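Exo beta-1,2-glucooligosaccharide sophorohydrolase (non-reducing end) (Parabacteroides distasonis ATCC 8503, PDB 5Z06) hydrolyses linear beta-1,2-glucans and beta-1,2-glucooligosaccharides of four or more glucose units, releasing sophorose from the non-reducing end. Local coordinates at residues E484-S488 with F549-Y553. Sequence-based numbering, arbitrary orientation.
Sequences EMYYS and FTDKY
Tyr486 and Tyr487 reach from helix 485-490 to the loop 549-553, each by its phenol hydroxyl. Tyr486 OH donates to Asp551 OD2 at 2.5 Å, a short bond. It meets the anti side of the carboxylate, 25° out of its plane. Phe549 turns its ring edge toward the face of the Tyr486 ring, in an offset edge-to-face pair with centroids 5.3 Å apart and planes at 79°. Tyr487 OH works the other way, accepting from the backbone Lys552 N at 3.0 Å. The aliphatic part of Lys552 runs past the Tyr487 ring, with Lys552 CD 3.5 Å from Tyr487 CE1. Tyr553 CE2 lies at the edge of the Tyr487 ring. A water joins Tyr487 O to Tyr553 OH.

The carboxylate is held by further donors. With CG of Asp551 between the backbone N and the carbonyl carbon (chi1 66°), OD1 turns back to accept from Tyr553 N at 2.9 Å, an Asx turn. OD1 also takes a bond from Thr554 N, and OD2 a second one from Tyr556 OH of helix 556-573. A leucine in place of Tyr486 would probably leave Asp551 OD2 without one of its donors and take away the ring face that the edge of Phe549 meets.

Tyr486 and Phe549 are buried together against Met467 and Met471 of helix 467-475 and Ile700 of helix 691-702. The contact thus joins helix 485-490 to the loop leading into helix 556-573, within the glycoamylase-like region and beside the C-terminal helix 691-702.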
loop_
_atom_site.group_PDB
_atom_site.type_symbol
_atom_site.label_atom_id
_atom_site.label_comp_id
_atom_site.label_asym_id
_atom_site.label_seq_id
_atom_site.Cartn_x
_atom_site.Cartn_y
_atom_site.Cartn_z
ATOM N N GLU A 484 -5.602 25.382 25.179
ATOM C CA GLU A 484 -4.794 24.765 26.251
ATOM C C GLU A 484 -4.654 23.264 26.095
ATOM O O GLU A 484 -3.671 22.692 26.560
ATOM C CB GLU A 484 -5.339 25.094 27.664
ATOM C CG GLU A 484 -4.888 26.439 28.247
ATOM C CD GLU A 484 -5.562 27.655 27.625
ATOM O OE1 GLU A 484 -6.561 27.503 26.882
ATOM O OE2 GLU A 484 -5.094 28.788 27.886
ATOM N N MET A 485 -5.643 22.634 25.460
ATOM C CA MET A 485 -5.624 21.209 25.177
ATOM C C MET A 485 -4.419 20.766 24.358
ATOM O O MET A 485 -4.001 19.612 24.453
ATOM C CB MET A 485 -6.907 20.809 24.465
ATOM C CG MET A 485 -8.149 21.087 25.287
ATOM S SD MET A 485 -8.276 19.934 26.652
ATOM C CE MET A 485 -9.034 20.982 27.899
ATOM N N TYR A 486 -3.874 21.680 23.559
ATOM C CA TYR A 486 -2.607 21.465 22.901
ATOM C C TYR A 486 -1.478 21.145 23.885
ATOM O O TYR A 486 -0.652 20.284 23.599
ATOM C CB TYR A 486 -2.203 22.681 22.078
ATOM C CG TYR A 486 -0.915 22.454 21.337
ATOM C CD1 TYR A 486 -0.908 21.876 20.066
ATOM C CD2 TYR A 486 0.312 22.801 21.916
ATOM C CE1 TYR A 486 0.284 21.680 19.382
ATOM C CE2 TYR A 486 1.503 22.588 21.250
ATOM C CZ TYR A 486 1.483 22.027 19.985
ATOM O OH TYR A 486 2.659 21.806 19.350
ATOM N N TYR A 487 -1.432 21.821 25.029
ATOM C CA TYR A 487 -0.374 21.542 26.037
ATOM C C TYR A 487 -0.750 20.486 27.041
ATOM O O TYR A 487 0.098 19.720 27.473
ATOM C CB TYR A 487 0.076 22.829 26.751
ATOM C CG TYR A 487 0.796 23.735 25.798
ATOM C CD1 TYR A 487 2.078 23.425 25.361
ATOM C CD2 TYR A 487 0.167 24.850 25.257
ATOM C CE1 TYR A 487 2.740 24.232 24.454
ATOM C CE2 TYR A 487 0.824 25.661 24.363
ATOM C CZ TYR A 487 2.111 25.341 23.971
ATOM O OH TYR A 487 2.764 26.127 23.079
ATOM N N SER A 488 -2.019 20.446 27.412
ATOM C CA SER A 488 -2.490 19.537 28.451
ATOM C C SER A 488 -2.652 18.124 27.886
ATOM O O SER A 488 -2.517 17.144 28.617
ATOM C CB SER A 488 -3.806 20.053 29.022
ATOM O OG SER A 488 -4.897 19.781 28.143
ATOM N N PHE A 549 3.864 27.131 12.246
ATOM C CA PHE A 549 3.413 26.793 13.553
ATOM C C PHE A 549 4.603 26.559 14.423
ATOM O O PHE A 549 5.480 25.733 14.112
ATOM C CB PHE A 549 2.502 25.592 13.597
ATOM C CG PHE A 549 2.092 25.255 14.986
ATOM C CD1 PHE A 549 1.382 26.182 15.741
ATOM C CD2 PHE A 549 2.451 24.059 15.562
ATOM C CE1 PHE A 549 1.023 25.911 17.051
ATOM C CE2 PHE A 549 2.095 23.780 16.869
ATOM C CZ PHE A 549 1.385 24.709 17.621
ATOM N N THR A 550 4.596 27.311 15.514
ATOM C CA THR A 550 5.620 27.299 16.511
ATOM C C THR A 550 4.911 27.313 17.830
ATOM O O THR A 550 4.119 28.195 18.082
ATOM C CB THR A 550 6.478 28.555 16.343
ATOM O OG1 THR A 550 6.880 28.631 14.982
ATOM C CG2 THR A 550 7.700 28.517 17.222
ATOM N N ASP A 551 5.152 26.298 18.650
ATOM C CA ASP A 551 4.638 26.250 20.022
ATOM C C ASP A 551 5.737 26.769 20.962
ATOM O O ASP A 551 6.738 27.340 20.492
ATOM C CB ASP A 551 4.110 24.843 20.371
ATOM C CG ASP A 551 5.192 23.762 20.426
ATOM O OD1 ASP A 551 6.411 24.032 20.448
ATOM O OD2 ASP A 551 4.796 22.600 20.447
ATOM N N LYS A 552 5.575 26.587 22.272
ATOM C CA LYS A 552 6.573 27.109 23.211
ATOM C C LYS A 552 7.934 26.387 23.131
ATOM O O LYS A 552 8.948 26.932 23.530
ATOM C CB LYS A 552 6.008 27.146 24.631
ATOM C CG LYS A 552 5.915 25.829 25.384
ATOM C CD LYS A 552 4.905 25.925 26.549
ATOM C CE LYS A 552 5.349 25.230 27.838
ATOM N NZ LYS A 552 6.153 26.139 28.711
ATOM N N TYR A 553 7.942 25.190 22.555
ATOM C CA TYR A 553 9.142 24.348 22.441
ATOM C C TYR A 553 9.948 24.465 21.165
ATOM O O TYR A 553 11.159 24.462 21.211
ATOM C CB TYR A 553 8.710 22.913 22.545
ATOM C CG TYR A 553 7.913 22.654 23.771
ATOM C CD1 TYR A 553 8.460 22.871 25.028
ATOM C CD2 TYR A 553 6.617 22.208 23.690
ATOM C CE1 TYR A 553 7.731 22.622 26.180
ATOM C CE2 TYR A 553 5.883 21.953 24.830
ATOM C CZ TYR A 553 6.442 22.157 26.074
ATOM O OH TYR A 553 5.695 21.893 27.205
HETATM O O HOH W 1 3.039 20.917 27.382
#